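Long-range contacts in possible galactose mutarotase (Streptomyces platensis subsp. rosaceus, PDB 4RNL), which is of unproven function but probably interconverts the alpha and beta anomers of galactose or a related aldose: residues T227-F231 and A240-F245; L150-V154 and I165-A169; R21-W25 and R37-Y41; P12-L16 and F64-A68; Y77-G83 and G118-W124. All blocks are in the same frame, centred on the assembly; numbering follows the deposited sequence.

In the fold
Four of the five contacts form one connected block, and the fifth stands apart. Interactions 3 and 4 are closest, centres 8 Å apart, because strands 7-15 and 21-28 are neighbours in one sheet; V22 probably hydrogen-bonds both F13 and G14. Interaction 5 is the hub: T40 O of interaction 3 lies 2.8 Å from W124 N, a probable hydrogen bond, and V152 CG1 of interaction 2 packs at 3.6 Å on W124 CH2. Interaction 1 lies across the centre of the chain, about 25 Å from interaction 5 between centres, yet both reach the same seven-stranded sheet. There D242 hydrogen-bonds a glycerol, probably from the crystallisation liquor.

Interaction 1 (T227-F231 and A240-F245); sequences TRFDF and AYDHNF
R228 places CG between its own backbone N and carbonyl carbon (chi1 69°) and bends again at chi3, and this double turn lays its guanidinium over the ring of Y241. The two flat groups stack, their planes only 15° apart, with R228 CZ 4.1 Å from the centroid of the Y241 ring in a cation-pi contact. The same guanidinium takes one carbonyl end-on: NH1 of R228 meets A240 O at 2.6 Å and NH2 of R228 meets A240 O at 3.0 Å, the oxygen lying in the guanidinium plane, a grip that fixes its rotation. In return Y241 OH donates to R228 O over 2.6 Å, and R235 bonds both of these oxygens as well. Against the opposite face of the Y241 ring, F231 presents its edge, CZ of F231 lying 3.7 Å from CZ of Y241. F229 likewise turns an edge to H243, its CE1 sitting 3.4 Å above the centre of the imidazole, while CB of F229 touches CE2 of F245 at 3.8 Å. Five rings thus form an aromatic cluster, a worked example of a loop fastened to a sheet by stacking and hydrogen bonds together. The T227-D230 type I turn lies between strands 222-223 and 235-236; Y207 stacks on F229, strand 278-282 pairs with 242-246, and F231 and F245 both reach L202 of strand 199-202, which belongs to the nine-stranded sheet.

Interaction 2 (L150-V154 and I165-A169); sequences LDVRV and IVSCA
V152, R153 and V154 face A169, C168 and S167 across an antiparallel beta hairpin, strands 150-159 and 162-171 of the nine-stranded sheet. R153 and C168 make the hydrogen-bonded pair: R153 N reaches C168 O at 2.9 Å and C168 N reaches R153 O at 2.7 Å, both bonds nearly straight. The tight side is the buried face that carries L150, V152, V154, I165, S167 and A169. Here L150 CD1 rests on A169 CB at 3.8 Å, and V154 puts CG1, anti to its backbone N (chi1 178°), against I165 CG2 at 3.7 Å, while both of its methyls reach S167 OG. Cutting V154 back to an alanine would remove these methyls and would probably leave I165 CG2 without its neighbour and a gap beside S167. The other face is looser and more open to solvent. R153 leads away from the partner strand, and its NH1 lies 3.7 Å from D151 OD1, a long salt bridge of charges alone, since no N-H points at the oxygen; D151 has its stronger partner in H136. Between the strands the backbone is drawn close as well: A169 CA comes within 3.2 Å of D151 O in a CA-H...O contact.

Interaction 3 (R21-W25 and R37-Y41); sequences RVDRW and RVLTY
R24 offers one face of its guanidinium to R37, whose CD sits 3.4 Å above the plane and toward the rim; W25 meets the partner strand at the edge of its indole, where V38 O and the CG2 methyl of T40 lie near the ring plane. The rest of R24 runs beside L39, its CG 3.7 Å from L39 CD2. These side chains ride on an antiparallel hairpin, strands 21-28 and 35-39, in which W25 and V38 are the hydrogen-bonded pair; W25 N meets V38 O at 2.7 Å, almost straight. Beyond the end of strand 35-39 the hydroxyl of T40 stands in for a backbone acceptor and continues the ladder. Turned between its backbone N and carbonyl carbon (chi1 58°), OG1 of T40 accepts from D23 N at 3.0 Å, while T40 N returns a bond to D23 O. A water 2.6 Å from T40 OG1 donates to R21 O. R37 brings its CD methylene, not its charged end, and R24 NH1 and R37 NE stay 4.2 Å apart. R24 NH1 bonds Q46, and R37 has a weak, long ion pair with E49, so the like charges are probably eased by polar neighbours on the next strand.

Interaction 4 (P12-L16 and F64-A68); sequences PFGTL and FADLA
Edge strand 7-15 of the five-stranded sheet meets the start of helix 67-72, with F13, G14 and L16 gathered round L67. A chi1 of -170° swings the F13 ring away from its own backbone N and over to the helix start, bringing F13 CE2 within 3.8 Å of L67 CB and 3.5 Å of L67 N. A65 O lies at the edge of the same ring, 3.6 Å from F13 CZ. Replacing F13 with an alanine would take this ring away and would probably leave L67 CB and the backbone leading into the helix without their cover. The strand carries a classic beta bulge, F13 and G14 both facing V22, and the backbone of G14 takes angles at which a CB would jam against F13 O and crowd L67. One water joins the two segments, donating to F13 O at 2.9 Å and accepting from L67 N at 3.1 Å, over the centre of the phenylalanine ring. D66, at the N-cap position, caps a backbone N further on and bonds S69 OG. L67 CD2 lies 3.7 Å from T15 N, and the side chain of L16 crosses that of L67 at about a right angle, CD2 of L16 lying 4.1 Å from CD2 of L67.

Interaction 5 (Y77-G83 and G118-W124); sequences YFGALVG and GFSRVVW
G83 and F119 are joined by one direct backbone bond, F119 N to G83 O at 2.8 Å, straight at the hydrogen but arriving from above the carbonyl plane, and a water that donates to G83 O and accepts from S120 N adds a second link. The F119 ring lies over G83, whose CA is 3.9 Å from the ring centroid in a CH-pi contact; a CB on G83 would clash with F119 CD2, so the ring can lie this close only over a glycine. L81, stretched out with chi1 -169°, sends CD1 over the face of W124, 3.9 Å from the centroid of the six-membered ring, while its CD2 meets F119 CB at 3.9 Å. The indole is held in turn by W124 NE1, which donates at 3.2 Å to a lone pair of F119 O. Further out, Y77 OH stands over the face of the R121 guanidinium, 3.2 Å above it, the ring and guanidinium planes nearly parallel (9° apart); R121 bonds P116 O through NH1. Strand 81-82 is the edge of the seven-stranded sheet, and a loop wedged between it and the nine-stranded sheet suits the beta-sandwich of the galactose mutarotase fold.

Interaction 1 (T227-F231 and A240-F245)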
# COMPACT_ATOMS: atom_id res chain seq x y z
N THR A 227 -24.64 3.27 7.44
CA THR A 227 -23.65 2.58 8.25
C THR A 227 -22.45 3.48 8.56
O THR A 227 -22.30 4.56 7.99
CB THR A 227 -23.08 1.35 7.53
OG1 THR A 227 -22.14 1.79 6.54
CG2 THR A 227 -24.18 0.51 6.87
N ARG A 228 -21.59 3.00 9.44
CA ARG A 228 -20.37 3.72 9.80
C ARG A 228 -19.37 3.74 8.64
O ARG A 228 -18.32 4.39 8.73
CB ARG A 228 -19.73 3.09 11.04
CG ARG A 228 -19.14 1.69 10.78
CD ARG A 228 -18.73 1.00 12.09
NE ARG A 228 -17.63 1.73 12.70
CZ ARG A 228 -16.35 1.48 12.48
NH1 ARG A 228 -15.43 2.22 13.08
NH2 ARG A 228 -15.98 0.48 11.70
N PHE A 229 -19.68 3.04 7.55
CA PHE A 229 -18.74 2.97 6.43
C PHE A 229 -19.06 3.98 5.32
O PHE A 229 -18.44 3.97 4.26
CB PHE A 229 -18.68 1.54 5.87
CG PHE A 229 -18.41 0.52 6.93
CD1 PHE A 229 -17.10 0.28 7.36
CD2 PHE A 229 -19.45 -0.19 7.52
CE1 PHE A 229 -16.84 -0.66 8.35
CE2 PHE A 229 -19.20 -1.13 8.52
CZ PHE A 229 -17.89 -1.37 8.93
N ASP A 230 -20.03 4.86 5.58
CA ASP A 230 -20.40 5.87 4.60
C ASP A 230 -19.41 7.05 4.61
O ASP A 230 -19.43 7.88 5.53
CB ASP A 230 -21.83 6.37 4.84
CG ASP A 230 -22.39 7.18 3.67
OD1 ASP A 230 -21.61 7.52 2.74
OD2 ASP A 230 -23.60 7.50 3.68
N PHE A 231 -18.54 7.10 3.60
CA PHE A 231 -17.59 8.20 3.40
C PHE A 231 -17.87 8.91 2.09
O PHE A 231 -16.98 9.54 1.51
CB PHE A 231 -16.13 7.68 3.38
CG PHE A 231 -15.58 7.31 4.73
CD1 PHE A 231 -15.03 8.28 5.56
CD2 PHE A 231 -15.56 5.98 5.16
CE1 PHE A 231 -14.50 7.95 6.81
CE2 PHE A 231 -15.04 5.64 6.41
CZ PHE A 231 -14.50 6.62 7.24
N ALA A 240 -12.34 3.08 14.20
CA ALA A 240 -11.39 2.07 13.76
C ALA A 240 -11.94 1.39 12.50
O ALA A 240 -13.13 1.07 12.44
CB ALA A 240 -11.17 1.04 14.85
N TYR A 241 -11.07 1.19 11.52
CA TYR A 241 -11.43 0.48 10.29
C TYR A 241 -10.34 -0.50 9.91
O TYR A 241 -9.16 -0.28 10.18
CB TYR A 241 -11.67 1.47 9.13
CG TYR A 241 -12.86 2.37 9.36
CD1 TYR A 241 -14.14 1.97 8.98
CD2 TYR A 241 -12.71 3.61 9.97
CE1 TYR A 241 -15.24 2.79 9.20
CE2 TYR A 241 -13.81 4.44 10.20
CZ TYR A 241 -15.07 4.01 9.81
OH TYR A 241 -16.17 4.83 10.03
N ASP A 242 -10.75 -1.60 9.29
CA ASP A 242 -9.84 -2.51 8.61
C ASP A 242 -10.71 -3.21 7.58
O ASP A 242 -11.01 -4.39 7.70
CB ASP A 242 -9.25 -3.52 9.60
CG ASP A 242 -8.17 -4.38 8.97
OD1 ASP A 242 -7.79 -4.12 7.80
OD2 ASP A 242 -7.70 -5.33 9.64
N HIS A 243 -11.14 -2.43 6.59
CA HIS A 243 -12.21 -2.83 5.68
C HIS A 243 -11.92 -2.43 4.26
O HIS A 243 -11.33 -1.37 4.01
CB HIS A 243 -13.52 -2.19 6.12
CG HIS A 243 -14.02 -2.69 7.44
ND1 HIS A 243 -13.53 -2.21 8.64
CD2 HIS A 243 -14.94 -3.63 7.75
CE1 HIS A 243 -14.15 -2.83 9.63
NE2 HIS A 243 -15.01 -3.70 9.12
N ASN A 244 -12.34 -3.28 3.32
CA ASN A 244 -12.25 -2.99 1.90
C ASN A 244 -13.50 -2.27 1.43
O ASN A 244 -14.63 -2.69 1.74
CB ASN A 244 -12.08 -4.30 1.11
CG ASN A 244 -12.16 -4.09 -0.39
OD1 ASN A 244 -11.19 -3.66 -1.02
ND2 ASN A 244 -13.31 -4.43 -0.98
N PHE A 245 -13.31 -1.20 0.67
CA PHE A 245 -14.40 -0.50 -0.00
C PHE A 245 -14.44 -0.87 -1.49
O PHE A 245 -13.40 -0.95 -2.14
CB PHE A 245 -14.24 1.02 0.19
CG PHE A 245 -14.45 1.46 1.61
CD1 PHE A 245 -13.42 1.33 2.54
CD2 PHE A 245 -15.68 1.94 2.02
CE1 PHE A 245 -13.61 1.71 3.86
CE2 PHE A 245 -15.88 2.32 3.35
CZ PHE A 245 -14.85 2.20 4.26

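Interaction 2 (L150-V154 and I165-A169)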
# COMPACT_ATOMS: atom_id res chain seq x y z
N LEU A 150 6.74 -15.12 -11.43
CA LEU A 150 6.12 -13.82 -11.69
C LEU A 150 7.21 -12.76 -11.84
O LEU A 150 7.92 -12.46 -10.89
CB LEU A 150 5.15 -13.45 -10.56
CG LEU A 150 4.29 -12.21 -10.81
CD1 LEU A 150 3.22 -12.49 -11.87
CD2 LEU A 150 3.64 -11.71 -9.52
N ASP A 151 7.32 -12.20 -13.04
CA ASP A 151 8.30 -11.17 -13.36
C ASP A 151 7.68 -9.81 -13.05
O ASP A 151 6.78 -9.37 -13.76
CB ASP A 151 8.67 -11.26 -14.84
CG ASP A 151 9.89 -10.43 -15.21
OD1 ASP A 151 10.38 -9.68 -14.36
OD2 ASP A 151 10.36 -10.54 -16.36
N VAL A 152 8.15 -9.16 -11.99
CA VAL A 152 7.47 -7.96 -11.47
C VAL A 152 8.33 -6.72 -11.57
O VAL A 152 9.52 -6.75 -11.23
CB VAL A 152 7.08 -8.13 -9.98
CG1 VAL A 152 6.32 -6.90 -9.47
CG2 VAL A 152 6.26 -9.39 -9.78
N ARG A 153 7.73 -5.62 -12.03
CA ARG A 153 8.40 -4.32 -12.03
C ARG A 153 7.48 -3.30 -11.39
O ARG A 153 6.30 -3.21 -11.73
CB ARG A 153 8.73 -3.87 -13.46
CG ARG A 153 9.92 -4.57 -14.05
CD ARG A 153 10.25 -4.06 -15.44
NE ARG A 153 11.52 -4.64 -15.89
CZ ARG A 153 11.64 -5.86 -16.38
NH1 ARG A 153 10.58 -6.65 -16.49
NH2 ARG A 153 12.83 -6.31 -16.76
N VAL A 154 8.02 -2.53 -10.47
CA VAL A 154 7.25 -1.49 -9.80
C VAL A 154 8.02 -0.19 -9.94
O VAL A 154 9.18 -0.09 -9.54
CB VAL A 154 7.03 -1.82 -8.32
CG1 VAL A 154 6.26 -0.70 -7.64
CG2 VAL A 154 6.26 -3.14 -8.18
N ILE A 165 2.93 5.39 -8.61
CA ILE A 165 3.47 4.03 -8.50
C ILE A 165 2.76 3.14 -9.51
O ILE A 165 1.55 2.95 -9.43
CB ILE A 165 3.28 3.44 -7.09
CG1 ILE A 165 3.92 4.34 -6.03
CG2 ILE A 165 3.93 2.06 -7.01
CD1 ILE A 165 3.64 3.89 -4.58
N VAL A 166 3.51 2.61 -10.48
CA VAL A 166 2.93 1.72 -11.49
C VAL A 166 3.51 0.33 -11.28
O VAL A 166 4.73 0.18 -11.29
CB VAL A 166 3.24 2.21 -12.91
CG1 VAL A 166 2.64 1.27 -13.97
CG2 VAL A 166 2.73 3.64 -13.10
N SER A 167 2.65 -0.66 -11.09
CA SER A 167 3.11 -2.03 -10.88
C SER A 167 2.76 -2.87 -12.10
O SER A 167 1.62 -2.85 -12.56
CB SER A 167 2.48 -2.63 -9.62
OG SER A 167 2.64 -1.74 -8.51
N CYS A 168 3.75 -3.57 -12.66
CA CYS A 168 3.55 -4.37 -13.86
C CYS A 168 4.03 -5.80 -13.60
O CYS A 168 4.99 -6.00 -12.85
CB CYS A 168 4.34 -3.79 -15.04
SG CYS A 168 3.75 -2.17 -15.62
N ALA A 169 3.36 -6.78 -14.20
CA ALA A 169 3.83 -8.16 -14.05
C ALA A 169 3.44 -9.04 -15.21
O ALA A 169 2.42 -8.81 -15.86
CB ALA A 169 3.33 -8.77 -12.75

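Interaction 3 (R21-W25 and R37-Y41)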
# COMPACT_ATOMS: atom_id res chain seq x y z
N ARG A 21 22.79 -6.23 0.93
CA ARG A 21 22.84 -4.77 0.91
C ARG A 21 21.52 -4.15 0.47
O ARG A 21 20.85 -4.65 -0.43
CB ARG A 21 23.99 -4.29 0.03
CG ARG A 21 25.35 -4.54 0.64
CD ARG A 21 26.45 -3.85 -0.15
NE ARG A 21 26.88 -4.65 -1.29
CZ ARG A 21 27.83 -4.28 -2.15
NH1 ARG A 21 28.44 -3.11 -1.99
NH2 ARG A 21 28.17 -5.07 -3.16
N VAL A 22 21.15 -3.06 1.13
CA VAL A 22 19.92 -2.33 0.82
C VAL A 22 20.29 -0.89 0.48
O VAL A 22 21.13 -0.29 1.14
CB VAL A 22 18.96 -2.35 2.04
CG1 VAL A 22 17.72 -1.48 1.78
CG2 VAL A 22 18.56 -3.78 2.38
N ASP A 23 19.69 -0.36 -0.58
CA ASP A 23 19.91 1.03 -0.99
C ASP A 23 18.68 1.88 -0.70
O ASP A 23 17.56 1.37 -0.67
CB ASP A 23 20.21 1.11 -2.49
CG ASP A 23 21.63 0.73 -2.83
OD1 ASP A 23 22.51 0.74 -1.94
OD2 ASP A 23 21.88 0.45 -4.03
N ARG A 24 18.90 3.18 -0.50
CA ARG A 24 17.79 4.13 -0.37
C ARG A 24 17.81 5.11 -1.55
O ARG A 24 18.82 5.76 -1.80
CB ARG A 24 17.84 4.90 0.96
CG ARG A 24 16.67 5.88 1.12
CD ARG A 24 16.53 6.38 2.55
NE ARG A 24 17.66 7.21 2.97
CZ ARG A 24 17.71 7.89 4.11
NH1 ARG A 24 16.68 7.85 4.95
NH2 ARG A 24 18.78 8.62 4.42
N TRP A 25 16.70 5.20 -2.27
CA TRP A 25 16.59 6.11 -3.40
C TRP A 25 15.81 7.34 -2.97
O TRP A 25 14.75 7.22 -2.35
CB TRP A 25 15.89 5.42 -4.56
CG TRP A 25 16.75 4.37 -5.22
CD1 TRP A 25 17.03 3.12 -4.75
CD2 TRP A 25 17.44 4.50 -6.47
NE1 TRP A 25 17.85 2.45 -5.64
CE2 TRP A 25 18.12 3.28 -6.70
CE3 TRP A 25 17.56 5.52 -7.42
CZ2 TRP A 25 18.90 3.06 -7.84
CZ3 TRP A 25 18.33 5.30 -8.55
CH2 TRP A 25 18.99 4.08 -8.75
N ARG A 37 11.46 8.97 -0.23
CA ARG A 37 12.58 8.04 -0.20
C ARG A 37 12.06 6.61 -0.26
O ARG A 37 11.11 6.26 0.44
CB ARG A 37 13.42 8.24 1.06
CG ARG A 37 14.00 9.65 1.19
CD ARG A 37 14.96 9.75 2.37
NE ARG A 37 15.48 11.10 2.52
CZ ARG A 37 15.14 11.93 3.50
NH1 ARG A 37 14.28 11.53 4.43
NH2 ARG A 37 15.66 13.15 3.56
N VAL A 38 12.70 5.79 -1.10
CA VAL A 38 12.25 4.42 -1.37
C VAL A 38 13.41 3.45 -1.14
O VAL A 38 14.54 3.70 -1.60
CB VAL A 38 11.75 4.27 -2.82
CG1 VAL A 38 11.30 2.84 -3.09
CG2 VAL A 38 10.60 5.25 -3.10
N LEU A 39 13.15 2.36 -0.43
CA LEU A 39 14.19 1.38 -0.12
C LEU A 39 14.11 0.20 -1.07
O LEU A 39 13.02 -0.20 -1.47
CB LEU A 39 14.03 0.85 1.30
CG LEU A 39 13.81 1.87 2.42
CD1 LEU A 39 13.71 1.12 3.74
CD2 LEU A 39 14.94 2.90 2.46
N THR A 40 15.26 -0.38 -1.42
CA THR A 40 15.24 -1.61 -2.23
C THR A 40 14.73 -2.79 -1.40
O THR A 40 14.35 -3.82 -1.95
CB THR A 40 16.60 -1.94 -2.84
OG1 THR A 40 17.57 -2.08 -1.79
CG2 THR A 40 17.05 -0.85 -3.80
N TYR A 41 14.75 -2.65 -0.08
CA TYR A 41 14.14 -3.67 0.78
C TYR A 41 12.64 -3.48 0.80
O TYR A 41 12.15 -2.44 1.25
CB TYR A 41 14.69 -3.57 2.21
CG TYR A 41 14.11 -4.57 3.20
CD1 TYR A 41 14.22 -5.94 2.99
CD2 TYR A 41 13.47 -4.14 4.36
CE1 TYR A 41 13.71 -6.85 3.90
CE2 TYR A 41 12.95 -5.04 5.28
CZ TYR A 41 13.07 -6.40 5.04
OH TYR A 41 12.56 -7.30 5.95
O HOH W 1 19.73 -3.31 -2.69

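Interaction 4 (P12-L16 and F64-A68)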
# COMPACT_ATOMS: atom_id res chain seq x y z
N PRO A 12 23.78 3.88 -0.08
CA PRO A 12 23.57 2.67 0.72
C PRO A 12 22.72 3.00 1.95
O PRO A 12 22.86 4.11 2.49
CB PRO A 12 24.99 2.29 1.16
CG PRO A 12 25.88 2.87 0.10
CD PRO A 12 25.21 4.16 -0.32
N PHE A 13 21.86 2.08 2.37
CA PHE A 13 21.00 2.29 3.53
C PHE A 13 21.27 1.28 4.64
O PHE A 13 20.74 1.40 5.75
CB PHE A 13 19.52 2.25 3.12
CG PHE A 13 18.57 2.70 4.21
CD1 PHE A 13 18.68 3.98 4.74
CD2 PHE A 13 17.58 1.86 4.69
CE1 PHE A 13 17.81 4.41 5.75
CE2 PHE A 13 16.70 2.28 5.69
CZ PHE A 13 16.81 3.56 6.22
N GLY A 14 22.11 0.29 4.34
CA GLY A 14 22.59 -0.65 5.35
C GLY A 14 22.55 -2.08 4.84
O GLY A 14 22.38 -2.30 3.64
N THR A 15 22.69 -3.05 5.73
CA THR A 15 22.60 -4.45 5.35
C THR A 15 21.60 -5.19 6.23
O THR A 15 21.51 -4.92 7.43
CB THR A 15 23.95 -5.17 5.50
OG1 THR A 15 24.37 -5.09 6.87
CG2 THR A 15 25.01 -4.53 4.62
N LEU A 16 20.86 -6.12 5.64
CA LEU A 16 20.01 -7.01 6.41
C LEU A 16 20.88 -7.94 7.24
O LEU A 16 22.10 -7.99 7.04
CB LEU A 16 19.08 -7.81 5.49
CG LEU A 16 18.08 -6.99 4.67
CD1 LEU A 16 17.25 -7.89 3.77
CD2 LEU A 16 17.19 -6.15 5.58
N PHE A 64 10.41 4.18 9.91
CA PHE A 64 11.54 4.17 10.83
C PHE A 64 12.72 4.89 10.20
O PHE A 64 12.83 4.94 8.97
CB PHE A 64 11.97 2.74 11.15
CG PHE A 64 10.87 1.89 11.73
CD1 PHE A 64 10.38 2.15 13.01
CD2 PHE A 64 10.37 0.80 11.03
CE1 PHE A 64 9.39 1.36 13.56
CE2 PHE A 64 9.37 0.00 11.57
CZ PHE A 64 8.89 0.28 12.84
N ALA A 65 13.59 5.41 11.06
CA ALA A 65 14.79 6.11 10.62
C ALA A 65 15.82 5.14 10.07
O ALA A 65 16.67 5.51 9.26
CB ALA A 65 15.38 6.92 11.77
N ASP A 66 15.75 3.88 10.51
CA ASP A 66 16.82 2.92 10.26
C ASP A 66 16.34 1.59 9.69
O ASP A 66 15.22 1.17 9.95
CB ASP A 66 17.58 2.65 11.56
CG ASP A 66 16.72 1.97 12.60
OD1 ASP A 66 15.62 2.48 12.89
OD2 ASP A 66 17.14 0.90 13.11
N LEU A 67 17.21 0.93 8.93
CA LEU A 67 16.87 -0.35 8.31
C LEU A 67 16.56 -1.44 9.34
O LEU A 67 15.61 -2.21 9.16
CB LEU A 67 18.00 -0.81 7.39
CG LEU A 67 17.79 -2.16 6.70
CD1 LEU A 67 16.56 -2.09 5.80
CD2 LEU A 67 19.03 -2.55 5.89
N ALA A 68 17.34 -1.49 10.41
CA ALA A 68 17.20 -2.52 11.44
C ALA A 68 15.78 -2.58 12.01
O ALA A 68 15.27 -3.67 12.29
CB ALA A 68 18.21 -2.30 12.56
O HOH W 2 19.85 2.40 8.33

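Interaction 5 (Y77-G83 and G118-W124)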
# COMPACT_ATOMS: atom_id res chain seq x y z
N TYR A 77 3.95 -3.59 8.22
CA TYR A 77 4.07 -3.34 6.79
C TYR A 77 4.24 -1.86 6.44
O TYR A 77 3.75 -1.41 5.41
CB TYR A 77 2.87 -3.93 6.04
CG TYR A 77 2.81 -5.44 6.14
CD1 TYR A 77 2.21 -6.06 7.23
CD2 TYR A 77 3.39 -6.24 5.17
CE1 TYR A 77 2.16 -7.44 7.33
CE2 TYR A 77 3.36 -7.63 5.27
CZ TYR A 77 2.75 -8.22 6.35
OH TYR A 77 2.71 -9.60 6.46
N PHE A 78 4.93 -1.10 7.29
CA PHE A 78 5.13 0.33 7.02
C PHE A 78 5.72 0.54 5.63
O PHE A 78 6.73 -0.07 5.29
CB PHE A 78 6.07 0.95 8.06
CG PHE A 78 5.43 1.18 9.40
CD1 PHE A 78 4.06 1.40 9.51
CD2 PHE A 78 6.20 1.19 10.55
CE1 PHE A 78 3.47 1.63 10.76
CE2 PHE A 78 5.63 1.42 11.80
CZ PHE A 78 4.26 1.64 11.90
N GLY A 79 5.06 1.39 4.83
CA GLY A 79 5.53 1.79 3.51
C GLY A 79 5.67 0.73 2.43
O GLY A 79 6.16 1.02 1.33
N ALA A 80 5.20 -0.48 2.71
CA ALA A 80 5.67 -1.64 1.96
C ALA A 80 4.98 -1.93 0.64
O ALA A 80 3.76 -1.80 0.51
CB ALA A 80 5.63 -2.87 2.84
N LEU A 81 5.79 -2.34 -0.34
CA LEU A 81 5.29 -3.00 -1.54
C LEU A 81 4.81 -4.38 -1.08
O LEU A 81 5.59 -5.17 -0.55
CB LEU A 81 6.44 -3.15 -2.55
CG LEU A 81 6.25 -3.58 -4.00
CD1 LEU A 81 7.60 -3.56 -4.72
CD2 LEU A 81 5.65 -4.94 -4.13
N VAL A 82 3.52 -4.67 -1.26
CA VAL A 82 2.96 -5.91 -0.75
C VAL A 82 2.61 -6.85 -1.90
O VAL A 82 2.01 -6.44 -2.89
CB VAL A 82 1.71 -5.65 0.10
CG1 VAL A 82 1.05 -6.96 0.49
CG2 VAL A 82 2.09 -4.86 1.34
N GLY A 83 2.99 -8.12 -1.76
CA GLY A 83 2.69 -9.14 -2.77
C GLY A 83 3.19 -10.48 -2.26
O GLY A 83 3.85 -10.50 -1.22
N GLY A 118 6.84 -12.64 1.94
CA GLY A 118 6.21 -11.84 0.90
C GLY A 118 7.10 -10.74 0.34
O GLY A 118 8.24 -10.54 0.80
N PHE A 119 6.57 -10.01 -0.65
CA PHE A 119 7.34 -9.01 -1.40
C PHE A 119 7.88 -7.90 -0.50
O PHE A 119 8.87 -7.24 -0.83
CB PHE A 119 6.48 -8.38 -2.51
CG PHE A 119 6.16 -9.30 -3.68
CD1 PHE A 119 6.54 -10.64 -3.69
CD2 PHE A 119 5.49 -8.79 -4.80
CE1 PHE A 119 6.25 -11.46 -4.79
CE2 PHE A 119 5.19 -9.61 -5.89
CZ PHE A 119 5.57 -10.94 -5.89
N SER A 120 7.24 -7.70 0.65
CA SER A 120 7.65 -6.61 1.55
C SER A 120 8.88 -6.97 2.38
O SER A 120 9.41 -6.12 3.09
CB SER A 120 6.50 -6.26 2.48
OG SER A 120 6.22 -7.35 3.33
N ARG A 121 9.33 -8.21 2.27
CA ARG A 121 10.47 -8.68 3.07
C ARG A 121 11.57 -9.29 2.22
O ARG A 121 12.34 -10.12 2.71
CB ARG A 121 10.00 -9.69 4.12
CG ARG A 121 9.13 -9.10 5.21
CD ARG A 121 7.74 -9.68 5.18
NE ARG A 121 6.87 -9.10 6.21
CZ ARG A 121 6.27 -9.80 7.16
NH1 ARG A 121 6.42 -11.12 7.21
NH2 ARG A 121 5.50 -9.19 8.05
N VAL A 122 11.63 -8.90 0.95
CA VAL A 122 12.71 -9.33 0.07
C VAL A 122 13.34 -8.10 -0.59
O VAL A 122 12.73 -7.03 -0.65
CB VAL A 122 12.21 -10.30 -1.03
CG1 VAL A 122 11.64 -11.57 -0.39
CG2 VAL A 122 11.15 -9.64 -1.89
N VAL A 123 14.57 -8.25 -1.07
CA VAL A 123 15.29 -7.13 -1.69
C VAL A 123 15.09 -7.14 -3.21
O VAL A 123 15.21 -8.18 -3.86
CB VAL A 123 16.79 -7.16 -1.34
CG1 VAL A 123 17.53 -6.02 -2.03
CG2 VAL A 123 16.98 -7.04 0.17
N TRP A 124 14.77 -5.96 -3.75
CA TRP A 124 14.52 -5.77 -5.18
C TRP A 124 15.71 -5.14 -5.89
O TRP A 124 16.44 -4.32 -5.31
CB TRP A 124 13.28 -4.88 -5.35
CG TRP A 124 12.02 -5.54 -4.86
CD1 TRP A 124 11.70 -5.88 -3.58
CD2 TRP A 124 10.91 -5.96 -5.66
NE1 TRP A 124 10.46 -6.48 -3.53
CE2 TRP A 124 9.95 -6.53 -4.80
CE3 TRP A 124 10.62 -5.88 -7.03
CZ2 TRP A 124 8.74 -7.04 -5.26
CZ3 TRP A 124 9.41 -6.38 -7.49
CH2 TRP A 124 8.49 -6.96 -6.61
O HOH W 3 4.38 -8.58 1.21